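PDB 2RA5: putative transcriptional regulator, which probably acts as a DNA-binding transcription factor of the GntR family, with a UTRA domain that holds a tartrate molecule in this crystal. Local coordinates for residues T113-T118 and S131-I136; E145-L150 and S235-E240; T212-T217 and F227-Y232. All blocks are in the same frame, centred on the assembly; numbering follows the deposited sequence.

Interaction 1: residues T113-T118 and S131-I136; sequences TVVPAT and SEVHRI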
loop_
_atom_site.group_PDB
_atom_site.type_symbol
_atom_site.label_atom_id
_atom_site.label_comp_id
_atom_site.label_asym_id
_atom_site.label_seq_id
_atom_site.Cartn_x
_atom_site.Cartn_y
_atom_site.Cartn_z
ATOM N N THR A 113 -19.385 2.356 19.729
ATOM C CA THR A 113 -19.697 3.458 20.607
ATOM C C THR A 113 -19.888 4.835 19.913
ATOM O O THR A 113 -19.774 4.995 18.693
ATOM C CB THR A 113 -18.640 3.520 21.758
ATOM O OG1 THR A 113 -19.044 4.456 22.770
ATOM C CG2 THR A 113 -17.246 3.853 21.232
ATOM N N VAL A 114 -20.228 5.819 20.725
ATOM C CA VAL A 114 -20.400 7.188 20.274
ATOM C C VAL A 114 -19.432 8.038 21.084
ATOM O O VAL A 114 -19.223 7.805 22.279
ATOM C CB VAL A 114 -21.849 7.674 20.448
ATOM C CG1 VAL A 114 -21.920 9.116 20.193
ATOM C CG2 VAL A 114 -22.795 6.959 19.488
ATOM N N VAL A 115 -18.857 9.041 20.434
ATOM C CA VAL A 115 -17.587 9.600 20.874
ATOM C C VAL A 115 -17.473 11.031 20.328
ATOM O O VAL A 115 -18.037 11.335 19.280
ATOM C CB VAL A 115 -16.443 8.661 20.353
ATOM C CG1 VAL A 115 -15.311 9.420 19.769
ATOM C CG2 VAL A 115 -15.994 7.685 21.441
ATOM N N PRO A 116 -16.788 11.927 21.051
ATOM C CA PRO A 116 -16.601 13.284 20.510
ATOM C C PRO A 116 -15.444 13.335 19.529
ATOM O O PRO A 116 -14.407 12.765 19.835
ATOM C CB PRO A 116 -16.264 14.109 21.760
ATOM C CG PRO A 116 -15.714 13.088 22.739
ATOM C CD PRO A 116 -16.564 11.885 22.509
ATOM N N ALA A 117 -15.595 14.010 18.391
ATOM C CA ALA A 117 -14.513 14.055 17.406
ATOM C C ALA A 117 -13.280 14.838 17.888
ATOM O O ALA A 117 -13.392 15.958 18.364
ATOM C CB ALA A 117 -15.013 14.602 16.088
ATOM N N THR A 118 -12.110 14.210 17.807
ATOM C CA THR A 118 -10.839 14.900 18.021
ATOM C C THR A 118 -10.576 15.706 16.765
ATOM O O THR A 118 -11.341 15.632 15.800
ATOM C CB THR A 118 -9.677 13.914 18.190
ATOM O OG1 THR A 118 -9.616 13.073 17.031
ATOM C CG2 THR A 118 -9.898 13.038 19.420
ATOM N N SER A 131 -17.868 17.239 17.998
ATOM C CA SER A 131 -19.196 16.797 17.559
ATOM C C SER A 131 -19.198 15.264 17.672
ATOM O O SER A 131 -18.134 14.630 17.744
ATOM C CB SER A 131 -19.525 17.288 16.139
ATOM O OG SER A 131 -18.723 16.670 15.148
ATOM N N GLU A 132 -20.372 14.657 17.708
ATOM C CA GLU A 132 -20.424 13.244 18.014
ATOM C C GLU A 132 -20.313 12.397 16.754
ATOM O O GLU A 132 -20.921 12.702 15.733
ATOM C CB GLU A 132 -21.688 12.920 18.789
ATOM C CG GLU A 132 -21.481 12.090 20.075
ATOM C CD GLU A 132 -22.796 11.810 20.844
ATOM O OE1 GLU A 132 -23.846 11.569 20.194
ATOM O OE2 GLU A 132 -22.792 11.861 22.099
ATOM N N VAL A 133 -19.497 11.348 16.825
ATOM C CA VAL A 133 -19.355 10.427 15.717
ATOM C C VAL A 133 -19.438 9.015 16.269
ATOM O O VAL A 133 -19.311 8.797 17.476
ATOM C CB VAL A 133 -18.036 10.661 14.943
ATOM C CG1 VAL A 133 -18.038 12.067 14.301
ATOM C CG2 VAL A 133 -16.857 10.499 15.865
ATOM N N HIS A 134 -19.683 8.058 15.386
ATOM C CA HIS A 134 -19.709 6.669 15.780
ATOM C C HIS A 134 -18.309 6.102 15.727
ATOM O O HIS A 134 -17.617 6.275 14.735
ATOM C CB HIS A 134 -20.612 5.878 14.836
ATOM C CG HIS A 134 -22.068 6.266 14.920
ATOM N ND1 HIS A 134 -22.915 5.719 15.858
ATOM C CD2 HIS A 134 -22.793 7.129 14.186
ATOM C CE1 HIS A 134 -24.125 6.244 15.688
ATOM N NE2 HIS A 134 -24.087 7.091 14.698
ATOM N N ARG A 135 -17.885 5.429 16.792
ATOM C CA ARG A 135 -16.638 4.667 16.735
ATOM C C ARG A 135 -16.844 3.142 16.783
ATOM O O ARG A 135 -17.340 2.584 17.770
ATOM C CB ARG A 135 -15.643 5.101 17.820
ATOM C CG ARG A 135 -14.300 4.350 17.733
ATOM C CD ARG A 135 -13.229 4.907 18.641
ATOM N NE ARG A 135 -12.914 3.990 19.726
ATOM C CZ ARG A 135 -13.097 4.256 21.014
ATOM N NH1 ARG A 135 -12.775 3.355 21.932
ATOM N NH2 ARG A 135 -13.592 5.428 21.385
ATOM N N ILE A 136 -16.436 2.483 15.710
ATOM C CA ILE A 136 -16.450 1.029 15.637
ATOM C C ILE A 136 -15.030 0.462 15.642
ATOM O O ILE A 136 -14.114 1.013 15.025
ATOM C CB ILE A 136 -17.216 0.524 14.391
ATOM C CG1 ILE A 136 -18.675 0.976 14.456
ATOM C CG2 ILE A 136 -17.169 -0.986 14.318
ATOM C CD1 ILE A 136 -19.435 0.736 13.189
HETATM O O HOH W 1 -21.541 3.307 17.049
#
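Thr-113 and Arg-135 send their side chains the same way from one face of the sheet, so that the methyl CG2 of Thr-113 comes over one face of the guanidinium, near its rim, 4.0 Å from Arg-135 NH2. With CG of Arg-135 opposite the backbone N (chi1 -177°), the chain first runs straight and then bends at its third torsion (111°), which brings the flat group up beside the neighbouring strand. Val-115 meets that group differently: its CG2 lies at the edge, near the plane, only 3.3 Å from Arg-135 NH2. The charge itself is answered by a salt bridge from NE to Glu-137.

On the other face Val-114 and His-134 also run alongside each other, Val-114 CG2 approaching His-134 ND1 obliquely at 3.8 Å. A water in the plane of the imidazole joins His-134 ND1, 3.0 Å away, to Thr-113 O, to which it donates. This water thus ties the ring to the backbone of the opposite strand.

The backbones share pairs of hydrogen bonds at Thr-113/Arg-135 and at Val-115/Val-133. Within the second pair, Val-133 N to Val-115 O is 2.9 Å and nearly straight, whereas the return bond from Val-115 N is weak. A last bond, Ala-117 N to Ser-131 O at 2.7 Å, lies beyond the paired strands, and Ala-117 CB packs on Val-133 CG1 at 4.3 Å. The N-to-C directions of segments 113-116 and 132-136 differ by 133°, which fits a twisted antiparallel pair. Such pairing, with helix 119-125 in the connection from one strand to the next, forms the 106-116 edge, within this chain, of the six-stranded UTRA-domain sheet.

Interaction 2: residues E145-L150 and S235-E240; sequences EPMAYL and SRYSFE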
loop_
_atom_site.group_PDB
_atom_site.type_symbol
_atom_site.label_atom_id
_atom_site.label_comp_id
_atom_site.label_asym_id
_atom_site.label_seq_id
_atom_site.Cartn_x
_atom_site.Cartn_y
_atom_site.Cartn_z
ATOM N N GLU A 145 -6.653 -16.944 13.504
ATOM C CA GLU A 145 -5.543 -16.063 13.861
ATOM C C GLU A 145 -5.853 -14.606 13.477
ATOM O O GLU A 145 -6.485 -14.342 12.450
ATOM C CB GLU A 145 -4.253 -16.534 13.193
ATOM C CG GLU A 145 -2.984 -16.003 13.849
ATOM C CD GLU A 145 -1.723 -16.521 13.177
ATOM O OE1 GLU A 145 -1.827 -17.455 12.349
ATOM O OE2 GLU A 145 -0.625 -15.994 13.478
ATOM N N PRO A 146 -5.421 -13.651 14.314
ATOM C CA PRO A 146 -5.721 -12.234 14.086
ATOM C C PRO A 146 -4.923 -11.667 12.921
ATOM O O PRO A 146 -3.705 -11.828 12.850
ATOM C CB PRO A 146 -5.281 -11.563 15.395
ATOM C CG PRO A 146 -5.150 -12.663 16.384
ATOM C CD PRO A 146 -4.720 -13.856 15.589
HETATM N N MSE A 147 -5.619 -10.998 12.013
HETATM C CA MSE A 147 -5.012 -10.497 10.785
HETATM C C MSE A 147 -4.878 -8.973 10.770
HETATM O O MSE A 147 -3.851 -8.415 10.360
HETATM C CB MSE A 147 -5.859 -10.937 9.599
HETATM C CG MSE A 147 -5.350 -10.407 8.288
HETATM SE SE MSE A 147 -6.582 -10.899 6.890
HETATM C CE MSE A 147 -7.679 -9.272 6.859
ATOM N N ALA A 148 -5.928 -8.312 11.241
ATOM C CA ALA A 148 -6.019 -6.866 11.164
ATOM C C ALA A 148 -6.881 -6.302 12.282
ATOM O O ALA A 148 -7.817 -6.960 12.755
ATOM C CB ALA A 148 -6.574 -6.455 9.819
ATOM N N TYR A 149 -6.544 -5.082 12.695
ATOM C CA TYR A 149 -7.345 -4.305 13.646
ATOM C C TYR A 149 -7.969 -3.062 12.981
ATOM O O TYR A 149 -7.258 -2.155 12.552
ATOM C CB TYR A 149 -6.508 -3.894 14.860
ATOM C CG TYR A 149 -7.382 -3.573 16.027
ATOM C CD1 TYR A 149 -8.180 -4.552 16.592
ATOM C CD2 TYR A 149 -7.449 -2.287 16.544
ATOM C CE1 TYR A 149 -9.005 -4.273 17.651
ATOM C CE2 TYR A 149 -8.277 -1.994 17.609
ATOM C CZ TYR A 149 -9.054 -2.997 18.160
ATOM O OH TYR A 149 -9.893 -2.754 19.221
ATOM N N LEU A 150 -9.296 -3.036 12.884
ATOM C CA LEU A 150 -10.004 -2.008 12.125
ATOM C C LEU A 150 -10.799 -1.020 12.989
ATOM O O LEU A 150 -11.835 -1.388 13.536
ATOM C CB LEU A 150 -10.974 -2.669 11.136
ATOM C CG LEU A 150 -10.492 -3.822 10.247
ATOM C CD1 LEU A 150 -11.562 -4.209 9.238
ATOM C CD2 LEU A 150 -9.175 -3.472 9.557
ATOM N N SER A 235 2.984 -10.296 8.450
ATOM C CA SER A 235 3.199 -11.714 8.173
ATOM C C SER A 235 1.894 -12.379 7.759
ATOM O O SER A 235 1.884 -13.537 7.354
ATOM C CB SER A 235 3.741 -12.423 9.420
ATOM O OG SER A 235 2.721 -12.547 10.406
ATOM N N ARG A 236 0.787 -11.655 7.862
ATOM C CA ARG A 236 -0.521 -12.273 7.669
ATOM C C ARG A 236 -1.326 -11.610 6.547
ATOM O O ARG A 236 -2.355 -12.125 6.094
ATOM C CB ARG A 236 -1.288 -12.238 8.994
ATOM C CG ARG A 236 -1.172 -13.507 9.829
ATOM C CD ARG A 236 -2.424 -14.347 9.623
ATOM N NE ARG A 236 -2.174 -15.783 9.704
ATOM C CZ ARG A 236 -1.711 -16.519 8.697
ATOM N NH1 ARG A 236 -1.436 -15.949 7.530
ATOM N NH2 ARG A 236 -1.520 -17.823 8.854
ATOM N N TYR A 237 -0.850 -10.458 6.095
ATOM C CA TYR A 237 -1.613 -9.658 5.141
ATOM C C TYR A 237 -0.715 -8.766 4.288
ATOM O O TYR A 237 0.327 -8.295 4.755
ATOM C CB TYR A 237 -2.632 -8.778 5.889
ATOM C CG TYR A 237 -3.528 -7.994 4.962
ATOM C CD1 TYR A 237 -4.706 -8.550 4.477
ATOM C CD2 TYR A 237 -3.188 -6.700 4.552
ATOM C CE1 TYR A 237 -5.536 -7.839 3.612
ATOM C CE2 TYR A 237 -4.017 -5.974 3.678
ATOM C CZ TYR A 237 -5.189 -6.554 3.214
ATOM O OH TYR A 237 -6.018 -5.866 2.353
ATOM N N SER A 238 -1.124 -8.533 3.040
ATOM C CA SER A 238 -0.528 -7.461 2.230
ATOM C C SER A 238 -1.506 -6.908 1.189
ATOM O O SER A 238 -2.495 -7.556 0.828
ATOM C CB SER A 238 0.791 -7.909 1.579
ATOM O OG SER A 238 0.575 -8.954 0.650
ATOM N N PHE A 239 -1.248 -5.693 0.724
ATOM C CA PHE A 239 -2.142 -5.083 -0.256
ATOM C C PHE A 239 -1.746 -5.550 -1.635
ATOM O O PHE A 239 -0.640 -5.302 -2.098
ATOM C CB PHE A 239 -2.120 -3.557 -0.157
ATOM C CG PHE A 239 -2.712 -3.030 1.120
ATOM C CD1 PHE A 239 -4.083 -2.872 1.245
ATOM C CD2 PHE A 239 -1.900 -2.713 2.205
ATOM C CE1 PHE A 239 -4.646 -2.401 2.422
ATOM C CE2 PHE A 239 -2.461 -2.237 3.396
ATOM C CZ PHE A 239 -3.839 -2.082 3.499
ATOM N N GLU A 240 -2.646 -6.276 -2.272
ATOM C CA GLU A 240 -2.344 -6.878 -3.561
ATOM C C GLU A 240 -3.261 -6.253 -4.580
ATOM O O GLU A 240 -4.474 -6.246 -4.408
ATOM C CB GLU A 240 -2.574 -8.394 -3.534
ATOM C CG GLU A 240 -1.688 -9.175 -2.570
ATOM C CD GLU A 240 -0.234 -9.233 -3.004
ATOM O OE1 GLU A 240 0.047 -9.198 -4.227
ATOM O OE2 GLU A 240 0.633 -9.317 -2.108
#
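Glu-145 places CG opposite its backbone N (chi1 -160°) and stays extended beyond it, while Arg-236 folds at its second torsion (-100°) and again at the third; together these turns bring carboxylate and guanidinium within reach of a salt bridge. A second pair, Met-147 and Tyr-237, forms a Met-aromatic contact through selenomethionine, and both of its residues also start with CG opposite the backbone N. The contact therefore ties the start of strand 145-154 to the non-strand chain that follows strand 224-232.

In the salt bridge the side chains cross at about a right angle, with the two planes 77° apart. Arg-236 NE donates to Glu-145 OE1 at 3.1 Å, and the oxygen is met from above the carboxylate plane, although it lies close to the plane of the guanidinium. Glu-145 OE2 forms a further salt bridge with Arg-233, so the one carboxylate is shared between two arginines.

Met-147 belongs to a classic beta bulge, in which it and Ala-148 both face Arg-140 on strand 132-142. Its CG lies 4.0 Å from Tyr-237 CB and 4.1 Å from Arg-236 O. The ring of Tyr-237 is stacked in turn with that of Tyr-232. Further along, Phe-239 and Glu-240 pair with a strand of the second subunit, so the sheet continues across the interface.

The side chains of Met-147 and Tyr-237 cross obliquely. The Met-147 chain bends at its third torsion and its selenium meets the ring obliquely at one ring carbon, with Met-147 SE and CE each 3.9 Å from Tyr-237 CD1.

Interaction 3: residues T212-T217 and F227-Y232; sequences TMERTT and FGTHTY. With SRT (S,R meso-tartaric acid), chain B.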
loop_
_atom_site.group_PDB
_atom_site.type_symbol
_atom_site.label_atom_id
_atom_site.label_comp_id
_atom_site.label_asym_id
_atom_site.label_seq_id
_atom_site.Cartn_x
_atom_site.Cartn_y
_atom_site.Cartn_z
ATOM N N THR A 212 0.106 -0.269 8.123
ATOM C CA THR A 212 -0.968 0.640 8.471
ATOM C C THR A 212 -1.656 1.203 7.243
ATOM O O THR A 212 -1.047 1.382 6.186
ATOM C CB THR A 212 -0.478 1.822 9.325
ATOM O OG1 THR A 212 0.325 2.688 8.515
ATOM C CG2 THR A 212 0.311 1.340 10.548
HETATM N N MSE A 213 -2.935 1.495 7.393
HETATM C CA MSE A 213 -3.609 2.262 6.375
HETATM C C MSE A 213 -4.713 3.187 6.923
HETATM O O MSE A 213 -5.400 2.889 7.911
HETATM C CB MSE A 213 -4.092 1.328 5.279
HETATM C CG MSE A 213 -5.520 0.920 5.360
HETATM SE SE MSE A 213 -6.493 1.700 3.877
HETATM C CE MSE A 213 -8.062 0.538 3.934
ATOM N N GLU A 214 -4.831 4.348 6.300
ATOM C CA GLU A 214 -5.869 5.307 6.652
ATOM C C GLU A 214 -6.689 5.585 5.411
ATOM O O GLU A 214 -6.142 5.736 4.322
ATOM C CB GLU A 214 -5.263 6.604 7.180
ATOM C CG GLU A 214 -4.817 6.564 8.630
ATOM C CD GLU A 214 -4.131 7.856 9.045
ATOM O OE1 GLU A 214 -4.454 8.918 8.469
ATOM O OE2 GLU A 214 -3.256 7.809 9.935
ATOM N N ARG A 215 -8.005 5.634 5.573
ATOM C CA ARG A 215 -8.876 5.833 4.434
ATOM C C ARG A 215 -10.035 6.772 4.775
ATOM O O ARG A 215 -10.617 6.676 5.858
ATOM C CB ARG A 215 -9.393 4.468 3.972
ATOM C CG ARG A 215 -10.509 4.494 2.953
ATOM C CD ARG A 215 -11.142 3.120 2.832
ATOM N NE ARG A 215 -11.804 2.662 4.064
ATOM C CZ ARG A 215 -12.103 1.387 4.322
ATOM N NH1 ARG A 215 -12.709 1.049 5.459
ATOM N NH2 ARG A 215 -11.793 0.438 3.443
ATOM N N THR A 216 -10.370 7.687 3.865
ATOM C CA THR A 216 -11.635 8.408 3.993
ATOM C C THR A 216 -12.521 8.116 2.805
ATOM O O THR A 216 -12.108 8.277 1.668
ATOM C CB THR A 216 -11.479 9.939 4.063
ATOM O OG1 THR A 216 -10.482 10.295 5.018
ATOM C CG2 THR A 216 -12.816 10.597 4.460
ATOM N N THR A 217 -13.771 7.767 3.069
ATOM C CA THR A 217 -14.702 7.462 1.992
ATOM C C THR A 217 -15.797 8.526 1.839
ATOM O O THR A 217 -16.432 8.917 2.812
ATOM C CB THR A 217 -15.356 6.089 2.223
ATOM O OG1 THR A 217 -14.337 5.114 2.464
ATOM C CG2 THR A 217 -16.200 5.677 1.015
ATOM N N PHE A 227 -14.426 7.224 7.970
ATOM C CA PHE A 227 -12.988 7.342 8.136
ATOM C C PHE A 227 -12.455 6.113 8.866
ATOM O O PHE A 227 -12.931 5.753 9.942
ATOM C CB PHE A 227 -12.652 8.568 8.956
ATOM C CG PHE A 227 -11.185 8.698 9.277
ATOM C CD1 PHE A 227 -10.251 8.844 8.259
ATOM C CD2 PHE A 227 -10.735 8.688 10.594
ATOM C CE1 PHE A 227 -8.890 8.987 8.541
ATOM C CE2 PHE A 227 -9.367 8.825 10.887
ATOM C CZ PHE A 227 -8.448 8.980 9.857
ATOM N N GLY A 228 -11.447 5.479 8.296
ATOM C CA GLY A 228 -10.911 4.276 8.889
ATOM C C GLY A 228 -9.435 4.411 9.166
ATOM O O GLY A 228 -8.683 5.035 8.418
ATOM N N THR A 229 -9.025 3.819 10.272
ATOM C CA THR A 229 -7.624 3.807 10.650
ATOM C C THR A 229 -7.307 2.363 11.052
ATOM O O THR A 229 -7.827 1.844 12.041
ATOM C CB THR A 229 -7.328 4.881 11.754
ATOM O OG1 THR A 229 -5.923 5.130 11.842
ATOM C CG2 THR A 229 -7.909 4.499 13.135
ATOM N N HIS A 230 -6.481 1.705 10.243
ATOM C CA HIS A 230 -6.304 0.263 10.351
ATOM C C HIS A 230 -4.858 -0.164 10.521
ATOM O O HIS A 230 -3.942 0.509 10.055
ATOM C CB HIS A 230 -6.858 -0.413 9.102
ATOM C CG HIS A 230 -8.235 0.019 8.735
ATOM N ND1 HIS A 230 -8.588 0.376 7.459
ATOM C CD2 HIS A 230 -9.364 0.152 9.484
ATOM C CE1 HIS A 230 -9.866 0.702 7.419
ATOM N NE2 HIS A 230 -10.358 0.567 8.650
ATOM N N THR A 231 -4.680 -1.308 11.184
ATOM C CA THR A 231 -3.386 -1.981 11.334
ATOM C C THR A 231 -3.468 -3.427 10.845
ATOM O O THR A 231 -4.486 -4.111 11.021
ATOM C CB THR A 231 -2.939 -2.019 12.796
ATOM O OG1 THR A 231 -4.084 -2.271 13.624
ATOM C CG2 THR A 231 -2.303 -0.707 13.194
ATOM N N TYR A 232 -2.388 -3.892 10.234
ATOM C CA TYR A 232 -2.339 -5.254 9.714
ATOM C C TYR A 232 -1.039 -5.933 10.098
ATOM O O TYR A 232 0.037 -5.332 9.966
ATOM C CB TYR A 232 -2.427 -5.241 8.194
ATOM C CG TYR A 232 -3.561 -4.428 7.640
ATOM C CD1 TYR A 232 -3.426 -3.062 7.440
ATOM C CD2 TYR A 232 -4.771 -5.029 7.302
ATOM C CE1 TYR A 232 -4.470 -2.313 6.927
ATOM C CE2 TYR A 232 -5.816 -4.291 6.792
ATOM C CZ TYR A 232 -5.668 -2.931 6.604
ATOM O OH TYR A 232 -6.719 -2.194 6.087
HETATM O O1 SRT B . -13.878 -1.319 6.547
HETATM O O11 SRT B . -12.158 -2.337 5.571
HETATM C C1 SRT B . -13.372 -2.308 5.943
HETATM C C2 SRT B . -14.240 -3.527 5.689
HETATM O O2 SRT B . -15.582 -3.273 6.118
HETATM C C3 SRT B . -14.173 -3.995 4.220
HETATM O O3 SRT B . -14.541 -5.373 4.067
HETATM C C4 SRT B . -15.085 -3.189 3.349
HETATM O O4 SRT B . -16.270 -3.586 3.128
HETATM O O41 SRT B . -14.578 -2.144 2.890
#
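Met-213, present as selenomethionine, lies beside His-230 and points the same way, and each step of its side chain finds an aromatic neighbour. CB is 4.0 Å from Tyr-232 CE1. CG moves in on the edge of the phenol ring, close to its plane, and comes 3.4 Å from Tyr-232 OH. A bend at the second torsion (112°) turns the chain toward the imidazole: SE lies at the edge of the His-230 ring, and the terminal CE ends in the ring plane, 3.6 Å from His-230 ND1.

His-230 carries the contact onward. Its CE1 stands over one face of the Arg-215 guanidinium, 3.5 Å from Arg-215 NH1, with the planes 79° apart, while NE2 is held by Asn-152. Gly-228 is the cross-strand partner of Arg-215, and its carbonyl carbon covers part of one imidazole face.

Arg-215 NH1 reaches the bound meso-tartrate, donating to SRT O1 at 2.9 Å and more weakly to SRT O11 at 3.4 Å. Arg-138 and the backbone N of Leu-171 hold the ligand as well.

Beneath these side chains the ladder is regular: Met-213 pairs with His-230 and Arg-215 with Gly-228 through two hydrogen bonds each, and the axes lie 170° apart. It is an antiparallel beta hairpin within the UTRA domain, its Met-213/His-230 face supplying Arg-215 to the tartrate pocket.

In the fold
All three contacts belong to one UTRA domain and reach its six-stranded antiparallel sheet. Interaction 3, nested along the chain inside the loop closed by interaction 2, is about 5 Å from the chain centre. Its centre is about 13 Å from that of interaction 2, and the two touch: Tyr-149 N lies 2.8 Å from Thr-231 O, a probable hydrogen bond between adjacent strands. Interaction 1 touches neither, although its nearest atoms come within about 4 Å of interaction 2 through adjacent strands 132-142 and 145-154; its centre is about 16 Å from that of interaction 3 and about 25 Å from that of interaction 2. Arg-215 binds the tartrate directly, whereas the side chains of Tyr-237 and Arg-135 are about 8 Å and 13 Å from it.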